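Local coordinates for putative extracellular solute-binding protein (Bordetella bronchiseptica, PDB 4P56) that probably serves as the periplasmic receptor of a TRAP transporter, capturing small carboxylates such as mandelate, at residues Ala105-Gly111 and Gly231-Thr237; Pro148-Thr154 and Asp205-Ala211. All blocks are in the same frame, centred on the assembly; numbering follows the deposited sequence.

Contact 1 of 2, residues Ala105-Gly111 and Gly231-Thr237; sequences AVLPFSG and GGLYSDT. With RMN ((R)-mandelic acid), chain D.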
ATOM      1  N   ALA A 105       6.885   6.947   4.294  1.00 10.03           N
ATOM      2  CA  ALA A 105       7.233   6.113   3.137  1.00  9.76           C
ATOM      3  C   ALA A 105       6.368   6.371   1.911  1.00 14.05           C
ATOM      4  O   ALA A 105       6.628   5.806   0.844  1.00 12.27           O
ATOM      5  CB  ALA A 105       7.136   4.635   3.497  1.00  9.65           C
ATOM      6  N   VAL A 106       5.366   7.227   2.062  1.00  9.43           N
ATOM      7  CA  VAL A 106       4.316   7.354   1.053  1.00 10.46           C
ATOM      8  C   VAL A 106       4.010   8.813   0.686  1.00 12.65           C
ATOM      9  O   VAL A 106       2.982   9.108   0.068  1.00 12.46           O
ATOM     10  CB  VAL A 106       3.011   6.635   1.486  1.00  9.06           C
ATOM     11  CG1 VAL A 106       3.262   5.176   1.621  1.00  8.76           C
ATOM     12  CG2 VAL A 106       2.446   7.212   2.803  1.00  9.38           C
ATOM     13  N   LEU A 107       4.933   9.714   1.010  1.00 13.61           N
ATOM     14  CA  LEU A 107       4.738  11.125   0.730  1.00 13.69           C
ATOM     15  C   LEU A 107       4.703  11.365  -0.784  1.00 10.71           C
ATOM     16  O   LEU A 107       5.192  10.559  -1.561  1.00 12.99           O
ATOM     17  CB  LEU A 107       5.840  11.945   1.385  1.00 11.11           C
ATOM     18  CG  LEU A 107       5.758  11.986   2.928  1.00 15.71           C
ATOM     19  CD1 LEU A 107       7.100  12.369   3.523  1.00 18.29           C
ATOM     20  CD2 LEU A 107       4.701  12.970   3.385  1.00 14.53           C
ATOM     21  N   PRO A 108       4.118  12.485  -1.207  1.00 11.07           N
ATOM     22  CA  PRO A 108       4.136  12.762  -2.654  1.00 11.30           C
ATOM     23  C   PRO A 108       5.556  12.836  -3.231  1.00 17.67           C
ATOM     24  O   PRO A 108       6.459  13.355  -2.570  1.00 13.11           O
ATOM     25  CB  PRO A 108       3.454  14.127  -2.753  1.00 11.76           C
ATOM     26  CG  PRO A 108       2.542  14.174  -1.551  1.00 12.80           C
ATOM     27  CD  PRO A 108       3.315  13.462  -0.456  1.00 13.87           C
ATOM     28  N   PHE A 109       5.729  12.295  -4.432  1.00 12.98           N
ATOM     29  CA  PHE A 109       6.925  12.504  -5.277  1.00 14.01           C
ATOM     30  C   PHE A 109       8.207  11.895  -4.739  1.00 19.54           C
ATOM     31  O   PHE A 109       9.274  12.484  -4.869  1.00 26.46           O
ATOM     32  CB  PHE A 109       7.186  14.001  -5.485  1.00 15.38           C
ATOM     33  CG  PHE A 109       5.962  14.791  -5.802  1.00 13.13           C
ATOM     34  CD1 PHE A 109       4.983  14.284  -6.617  1.00 16.78           C
ATOM     35  CD2 PHE A 109       5.782  16.040  -5.231  1.00 16.88           C
ATOM     36  CE1 PHE A 109       3.840  15.035  -6.892  1.00 18.43           C
ATOM     37  CE2 PHE A 109       4.669  16.773  -5.492  1.00 16.09           C
ATOM     38  CZ  PHE A 109       3.688  16.277  -6.317  1.00 19.99           C
ATOM     39  N   SER A 110       8.102  10.731  -4.132  1.00 20.65           N
ATOM     40  CA  SER A 110       9.195  10.214  -3.339  1.00 28.38           C
ATOM     41  C   SER A 110       9.722   8.852  -3.746  1.00 26.41           C
ATOM     42  O   SER A 110      10.611   8.336  -3.089  1.00 28.12           O
ATOM     43  CB  SER A 110       8.710  10.067  -1.912  1.00 29.71           C
ATOM     44  OG  SER A 110       7.596   9.198  -1.865  1.00 25.85           O
ATOM     45  N   GLY A 111       9.161   8.228  -4.766  1.00 30.06           N
ATOM     46  CA  GLY A 111       9.576   6.862  -5.058  1.00 31.10           C
ATOM     47  C   GLY A 111       9.043   6.334  -6.365  1.00 26.27           C
ATOM     48  O   GLY A 111       7.828   6.356  -6.585  1.00 17.94           O
ATOM     49  N   GLY A 231       7.477  10.127  -9.311  1.00 15.71           N
ATOM     50  CA  GLY A 231       7.651   9.560  -7.988  1.00 17.06           C
ATOM     51  C   GLY A 231       6.337   9.319  -7.282  1.00 18.07           C
ATOM     52  O   GLY A 231       6.321   8.998  -6.084  1.00 12.55           O
ATOM     53  N   GLY A 232       5.231   9.493  -8.009  1.00 12.62           N
ATOM     54  CA  GLY A 232       3.919   9.215  -7.464  1.00 11.34           C
ATOM     55  C   GLY A 232       3.253  10.393  -6.771  1.00 11.72           C
ATOM     56  O   GLY A 232       3.892  11.221  -6.138  1.00 14.76           O
ATOM     57  N   LEU A 233       1.933  10.448  -6.874  1.00 10.57           N
ATOM     58  CA  LEU A 233       1.171  11.453  -6.166  1.00  9.13           C
ATOM     59  C   LEU A 233       1.127  11.133  -4.682  1.00  9.69           C
ATOM     60  O   LEU A 233       1.032  12.039  -3.837  1.00 11.01           O
ATOM     61  CB  LEU A 233      -0.243  11.540  -6.735  1.00 14.31           C
ATOM     62  CG  LEU A 233      -1.192  12.541  -6.069  1.00 14.02           C
ATOM     63  CD1 LEU A 233      -0.628  13.967  -6.133  1.00 14.80           C
ATOM     64  CD2 LEU A 233      -2.571  12.497  -6.680  1.00 15.00           C
ATOM     65  N   TYR A 234       1.202   9.845  -4.371  1.00 14.03           N
ATOM     66  CA  TYR A 234       1.137   9.338  -2.994  1.00 11.72           C
ATOM     67  C   TYR A 234       1.379   7.827  -3.162  1.00 10.65           C
ATOM     68  O   TYR A 234       1.502   7.307  -4.292  1.00 14.06           O
ATOM     69  CB  TYR A 234      -0.268   9.563  -2.372  1.00 15.44           C
ATOM     70  CG  TYR A 234      -1.203   8.574  -2.984  1.00  8.49           C
ATOM     71  CD1 TYR A 234      -1.711   8.795  -4.239  1.00  7.15           C
ATOM     72  CD2 TYR A 234      -1.484   7.356  -2.358  1.00  6.56           C
ATOM     73  CE1 TYR A 234      -2.474   7.851  -4.876  1.00 11.08           C
ATOM     74  CE2 TYR A 234      -2.272   6.417  -2.973  1.00  6.82           C
ATOM     75  CZ  TYR A 234      -2.756   6.666  -4.246  1.00  9.29           C
ATOM     76  OH  TYR A 234      -3.531   5.746  -4.927  1.00 11.96           O
ATOM     77  N   SER A 235       1.491   7.114  -2.060  1.00 12.80           N
ATOM     78  CA  SER A 235       1.474   5.665  -2.129  1.00 10.91           C
ATOM     79  C   SER A 235       0.801   5.155  -0.848  1.00 12.35           C
ATOM     80  O   SER A 235       0.270   5.946  -0.073  1.00  9.08           O
ATOM     81  CB  SER A 235       2.899   5.124  -2.307  1.00 15.26           C
ATOM     82  OG  SER A 235       2.868   3.718  -2.418  1.00 16.93           O
ATOM     83  N   ASP A 236       0.827   3.849  -0.632  1.00  7.55           N
ATOM     84  CA  ASP A 236       0.179   3.226   0.533  1.00  7.17           C
ATOM     85  C   ASP A 236       1.048   2.041   0.913  1.00 15.23           C
ATOM     86  O   ASP A 236       1.741   1.468   0.049  1.00 10.44           O
ATOM     87  CB  ASP A 236      -1.236   2.748   0.197  1.00 12.37           C
ATOM     88  CG  ASP A 236      -1.936   2.083   1.384  1.00 16.19           C
ATOM     89  OD1 ASP A 236      -1.678   2.452   2.570  1.00 13.39           O
ATOM     90  OD2 ASP A 236      -2.747   1.158   1.121  1.00 18.47           O
ATOM     91  N   THR A 237       1.054   1.707   2.204  1.00  9.62           N
ATOM     92  CA  THR A 237       1.842   0.578   2.687  1.00  8.92           C
ATOM     93  C   THR A 237       0.871  -0.438   3.241  1.00  8.33           C
ATOM     94  O   THR A 237      -0.164  -0.066   3.760  1.00  8.67           O
ATOM     95  CB  THR A 237       2.878   0.992   3.760  1.00  9.42           C
ATOM     96  OG1 THR A 237       2.266   1.802   4.769  1.00 11.69           O
ATOM     97  CG2 THR A 237       4.032   1.818   3.118  1.00 11.17           C
TER
HETATM   98  C1  RMN D 401      -5.000  -0.401  -2.219  1.00 12.00           C
HETATM   99  C2  RMN D 401      -5.326  -1.692  -1.830  1.00 11.00           C
HETATM  100  C3  RMN D 401      -5.277  -2.735  -2.736  1.00 11.09           C
HETATM  101  C4  RMN D 401      -4.940  -2.496  -4.058  1.00 16.28           C
HETATM  102  C5  RMN D 401      -4.624  -1.201  -4.458  1.00 17.20           C
HETATM  103  C6  RMN D 401      -4.653  -0.167  -3.536  1.00 18.17           C
HETATM  104  C7  RMN D 401      -5.072   0.734  -1.234  1.00 16.67           C
HETATM  105  C10 RMN D 401      -6.286   1.558  -1.540  1.00  7.00           C
HETATM  106  O8  RMN D 401      -4.003   1.596  -1.328  1.00 25.74           O
HETATM  107  O11 RMN D 401      -6.248   2.541  -2.357  1.00 12.19           O
HETATM  108  O12 RMN D 401      -7.394   1.233  -1.018  1.00 11.61           O
HETATM  109  O   HOH W   1       4.486   9.105  -3.842  1.00 14.62           O
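V106 presses its side chain onto the backbone of S235, and its atoms can be followed outward. CB lies 3.2 Å from S235 O; with chi1 at -63°, CG1 stands beside the V106 backbone N and lies on the S235-D236 peptide, 3.5 Å from S235 C, also reaching T237 CG2, while CG2 stays near S235 O. The carbonyl of the same residue accepts S235 N, with an N-H...O angle of 143°. Further along, F109 N donates to G232 O over 2.7 Å, and CD1 of the F109 ring touches that same oxygen at 3.3 Å; P108 CB sits over the centre of one ring face. G231 O takes G111 N in the carbonyl plane, on a lone pair, and S110 N more weakly. A water 2.8 Å from L107 O and 2.9 Å from G231 O bridges the two loops, and S110 OG donates to L107 O within its own loop, with R117 as a second partner. Beyond the backbone bonds, D236 OD2 accepts the mandelate hydroxyl O8 at 2.8 Å and is also bonded to S91. Two irregular loops thus lie side by side, one running directly into the ligand pocket of a family 7 solute-binding protein.

Contact 2 of 2, residues Pro148-Thr154 and Asp205-Ala211; sequences PGIAFTT and DGVFFPA. With RMN ((R)-mandelic acid), chain D.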
ATOM      1  N   PRO A 148       3.696   4.036  -7.634  1.00 11.56           N
ATOM      2  CA  PRO A 148       3.315   5.441  -7.693  1.00 11.75           C
ATOM      3  C   PRO A 148       1.808   5.584  -7.849  1.00  8.63           C
ATOM      4  O   PRO A 148       1.223   4.956  -8.739  1.00 11.76           O
ATOM      5  CB  PRO A 148       3.990   5.946  -8.972  1.00 15.66           C
ATOM      6  CG  PRO A 148       5.041   4.976  -9.292  1.00 19.03           C
ATOM      7  CD  PRO A 148       4.726   3.683  -8.631  1.00 10.56           C
ATOM      8  N   GLY A 149       1.207   6.405  -7.001  1.00  8.15           N
ATOM      9  CA  GLY A 149      -0.225   6.668  -7.066  1.00  7.95           C
ATOM     10  C   GLY A 149      -0.536   7.599  -8.227  1.00 10.43           C
ATOM     11  O   GLY A 149       0.233   8.515  -8.563  1.00  9.92           O
ATOM     12  N   ILE A 150      -1.673   7.351  -8.847  1.00 10.14           N
ATOM     13  CA  ILE A 150      -2.110   8.114 -10.007  1.00 12.33           C
ATOM     14  C   ILE A 150      -3.475   8.722  -9.733  1.00 12.77           C
ATOM     15  O   ILE A 150      -4.290   8.133  -9.025  1.00 12.12           O
ATOM     16  CB  ILE A 150      -2.240   7.177 -11.206  1.00  9.65           C
ATOM     17  CG1 ILE A 150      -0.847   6.659 -11.583  1.00 10.65           C
ATOM     18  CG2 ILE A 150      -2.914   7.923 -12.364  1.00 11.51           C
ATOM     19  CD1 ILE A 150      -0.828   5.577 -12.669  1.00 10.39           C
ATOM     20  N   ALA A 151      -3.737   9.901 -10.289  1.00 11.38           N
ATOM     21  CA  ALA A 151      -5.052  10.484 -10.161  1.00 10.02           C
ATOM     22  C   ALA A 151      -5.924  10.098 -11.357  1.00 11.50           C
ATOM     23  O   ALA A 151      -5.769  10.650 -12.456  1.00 12.58           O
ATOM     24  CB  ALA A 151      -4.960  12.020 -10.037  1.00 14.81           C
ATOM     25  N   PHE A 152      -6.852   9.169 -11.132  1.00 10.99           N
ATOM     26  CA  PHE A 152      -7.777   8.731 -12.182  1.00 12.97           C
ATOM     27  C   PHE A 152      -9.143   9.396 -12.026  1.00 15.73           C
ATOM     28  O   PHE A 152      -9.700   9.472 -10.912  1.00 15.49           O
ATOM     29  CB  PHE A 152      -8.017   7.226 -12.099  1.00 12.27           C
ATOM     30  CG  PHE A 152      -6.826   6.384 -12.411  1.00 10.63           C
ATOM     31  CD1 PHE A 152      -6.369   6.255 -13.712  1.00 10.96           C
ATOM     32  CD2 PHE A 152      -6.192   5.663 -11.401  1.00  9.62           C
ATOM     33  CE1 PHE A 152      -5.290   5.445 -14.014  1.00 15.75           C
ATOM     34  CE2 PHE A 152      -5.100   4.834 -11.707  1.00 13.19           C
ATOM     35  CZ  PHE A 152      -4.657   4.718 -13.003  1.00 11.24           C
ATOM     36  N   THR A 153      -9.713   9.846 -13.144  1.00 12.32           N
ATOM     37  CA  THR A 153     -11.064  10.395 -13.110  1.00 12.66           C
ATOM     38  C   THR A 153     -11.907   9.903 -14.277  1.00 16.79           C
ATOM     39  O   THR A 153     -11.401   9.541 -15.341  1.00 15.17           O
ATOM     40  CB  THR A 153     -11.061  11.893 -13.181  1.00 18.72           C
ATOM     41  OG1 THR A 153     -10.293  12.283 -14.316  1.00 15.12           O
ATOM     42  CG2 THR A 153     -10.468  12.484 -11.925  1.00 13.57           C
ATOM     43  N   THR A 154     -13.211   9.933 -14.066  1.00 13.46           N
ATOM     44  CA  THR A 154     -14.155   9.377 -15.017  1.00 14.29           C
ATOM     45  C   THR A 154     -14.292  10.316 -16.209  1.00 21.01           C
ATOM     46  O   THR A 154     -14.176   9.876 -17.338  1.00 22.31           O
ATOM     47  CB  THR A 154     -15.497   9.135 -14.341  1.00 15.15           C
ATOM     48  OG1 THR A 154     -15.316   8.167 -13.295  1.00 18.35           O
ATOM     49  CG2 THR A 154     -16.553   8.664 -15.354  1.00 24.08           C
ATOM     50  N   ASP A 205     -16.207  10.673  -8.538  1.00 12.44           N
ATOM     51  CA  ASP A 205     -15.750  11.268  -9.793  1.00 13.47           C
ATOM     52  C   ASP A 205     -14.438  10.667 -10.237  1.00 12.01           C
ATOM     53  O   ASP A 205     -13.975  10.908 -11.365  1.00 15.46           O
ATOM     54  CB  ASP A 205     -15.485  12.764  -9.601  1.00 13.27           C
ATOM     55  CG  ASP A 205     -16.728  13.528  -9.290  1.00 17.69           C
ATOM     56  OD1 ASP A 205     -17.681  13.455 -10.095  1.00 17.70           O
ATOM     57  OD2 ASP A 205     -16.753  14.186  -8.233  1.00 17.26           O
ATOM     58  N   GLY A 206     -13.797   9.938  -9.330  1.00 14.30           N
ATOM     59  CA  GLY A 206     -12.447   9.507  -9.571  1.00  9.66           C
ATOM     60  C   GLY A 206     -11.906   8.679  -8.429  1.00  8.93           C
ATOM     61  O   GLY A 206     -12.623   8.341  -7.479  1.00 11.05           O
ATOM     62  N   VAL A 207     -10.645   8.288  -8.576  1.00  9.93           N
ATOM     63  CA  VAL A 207     -10.020   7.359  -7.648  1.00  8.41           C
ATOM     64  C   VAL A 207      -8.528   7.564  -7.650  1.00 12.52           C
ATOM     65  O   VAL A 207      -7.936   7.856  -8.693  1.00 11.81           O
ATOM     66  CB  VAL A 207     -10.365   5.872  -7.964  1.00  8.23           C
ATOM     67  CG1 VAL A 207      -9.976   5.489  -9.374  1.00 11.29           C
ATOM     68  CG2 VAL A 207      -9.671   4.939  -6.981  1.00 10.79           C
ATOM     69  N   PHE A 208      -7.938   7.457  -6.471  1.00  9.46           N
ATOM     70  CA  PHE A 208      -6.481   7.467  -6.333  1.00  6.88           C
ATOM     71  C   PHE A 208      -6.114   5.985  -6.247  1.00 12.02           C
ATOM     72  O   PHE A 208      -6.531   5.289  -5.320  1.00  6.70           O
ATOM     73  CB  PHE A 208      -6.017   8.221  -5.053  1.00  7.15           C
ATOM     74  CG  PHE A 208      -5.988   9.734  -5.176  1.00  6.86           C
ATOM     75  CD1 PHE A 208      -6.420  10.379  -6.309  1.00  7.28           C
ATOM     76  CD2 PHE A 208      -5.518  10.528  -4.102  1.00  8.94           C
ATOM     77  CE1 PHE A 208      -6.379  11.758  -6.395  1.00 10.10           C
ATOM     78  CE2 PHE A 208      -5.474  11.883  -4.191  1.00 10.41           C
ATOM     79  CZ  PHE A 208      -5.910  12.508  -5.348  1.00 13.35           C
ATOM     80  N   PHE A 209      -5.394   5.495  -7.253  1.00  8.93           N
ATOM     81  CA  PHE A 209      -4.923   4.107  -7.296  1.00 10.93           C
ATOM     82  C   PHE A 209      -3.563   4.077  -7.995  1.00  9.46           C
ATOM     83  O   PHE A 209      -3.233   5.007  -8.745  1.00  9.20           O
ATOM     84  CB  PHE A 209      -5.867   3.277  -8.159  1.00 10.01           C
ATOM     85  CG  PHE A 209      -6.836   2.402  -7.397  1.00 11.00           C
ATOM     86  CD1 PHE A 209      -6.579   1.969  -6.110  1.00 13.56           C
ATOM     87  CD2 PHE A 209      -7.977   1.960  -8.023  1.00 10.64           C
ATOM     88  CE1 PHE A 209      -7.468   1.133  -5.454  1.00 11.42           C
ATOM     89  CE2 PHE A 209      -8.881   1.123  -7.361  1.00 12.61           C
ATOM     90  CZ  PHE A 209      -8.611   0.714  -6.078  1.00 14.59           C
ATOM     91  N   PRO A 210      -2.781   3.005  -7.778  1.00  7.51           N
ATOM     92  CA  PRO A 210      -1.628   2.771  -8.642  1.00  7.98           C
ATOM     93  C   PRO A 210      -2.111   2.223  -9.986  1.00 10.33           C
ATOM     94  O   PRO A 210      -3.290   1.907 -10.131  1.00 12.47           O
ATOM     95  CB  PRO A 210      -0.834   1.716  -7.887  1.00  8.18           C
ATOM     96  CG  PRO A 210      -1.903   0.886  -7.231  1.00  7.81           C
ATOM     97  CD  PRO A 210      -3.010   1.869  -6.865  1.00  8.80           C
ATOM     98  N   ALA A 211      -1.228   2.168 -10.969  1.00  9.28           N
ATOM     99  CA  ALA A 211      -1.626   1.796 -12.314  1.00 10.14           C
ATOM    100  C   ALA A 211      -2.372   0.455 -12.401  1.00 12.00           C
ATOM    101  O   ALA A 211      -3.346   0.343 -13.105  1.00 11.01           O
ATOM    102  CB  ALA A 211      -0.427   1.766 -13.197  1.00 14.02           C
TER
HETATM  103  C1  RMN D 401      -5.000  -0.401  -2.219  1.00 12.00           C
HETATM  104  C2  RMN D 401      -5.326  -1.692  -1.830  1.00 11.00           C
HETATM  105  C3  RMN D 401      -5.277  -2.735  -2.736  1.00 11.09           C
HETATM  106  C4  RMN D 401      -4.940  -2.496  -4.058  1.00 16.28           C
HETATM  107  C5  RMN D 401      -4.624  -1.201  -4.458  1.00 17.20           C
HETATM  108  C6  RMN D 401      -4.653  -0.167  -3.536  1.00 18.17           C
HETATM  109  C7  RMN D 401      -5.072   0.734  -1.234  1.00 16.67           C
HETATM  110  C10 RMN D 401      -6.286   1.558  -1.540  1.00  7.00           C
HETATM  111  O8  RMN D 401      -4.003   1.596  -1.328  1.00 25.74           O
HETATM  112  O11 RMN D 401      -6.248   2.541  -2.357  1.00 12.19           O
HETATM  113  O12 RMN D 401      -7.394   1.233  -1.018  1.00 11.61           O
HETATM  114  O   HOH W   2       1.630   2.929 -10.453  1.00  8.66           O
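D205 O receives T154 N at 3.0 Å, the first bond of an antiparallel pairing between strands 149-153 and 206-210, neighbours inside a six-stranded mixed sheet. The N-H...O angle there is 168°; the carboxylate of D205 turns elsewhere, to K168 N. G206 follows in a non-hydrogen-bonded pair with T153, and its CA comes within 3.1 Å of F152 O. V207 and F152 form a hydrogen-bonded pair: V207 N donates to F152 O over 2.8 Å, F152 N returns a bond to V207 O, and V207 CG1 meets F152 CB on the sheet face that also carries I150 and F209. On the other face F208 brings CE1 to A151 CB at 3.9 Å. F209 O accepts I150 N from above the carbonyl plane, 37° out of it, whereas the return bond from F209 N is weak. The F209 side chain starts on the V207 face, with V207 CG2 over one side of its ring, and leads away from strand 149-153, bringing CE1 to 3.6 Å from mandelate O11; R170 makes a cation-pi contact with it. CB of F209 stays behind against F152 CE2. With chi1 at -67°, F152 CG stands beside its backbone N, which carries the ring toward F209 and P210; I150 CG2 lies over the centre of one face, and the edge meets P210 O. P210 CA approaches P148 O. At A211, I150 CD1 touches CB, and a water accepting A211 N at 3.0 Å donates to P148 O at 2.7 Å.

In the fold
The centres of contacts 1 and 2 lie about 13 Å apart, and the segments follow in the order 105-111, 148-154, 205-211, 231-237, so that the strand pair of contact 2 comes, along the chain, between the two loops of contact 1. Direct contacts join them: Y234 O and G149 N, 2.9 Å apart, probably share a hydrogen bond, as do Y234 OH and F208 O, and L233 CD2 packs on F208 CZ. Contact 2 belongs to the six-stranded mixed sheet, whereas segment 231-237 leads from its strand 225-228 into strand 237-242 of the three-stranded sheet. Both reach mandelate, D236 by a hydrogen bond and F209 by its ring, consistent with the interdomain ligand cleft of solute-binding proteins.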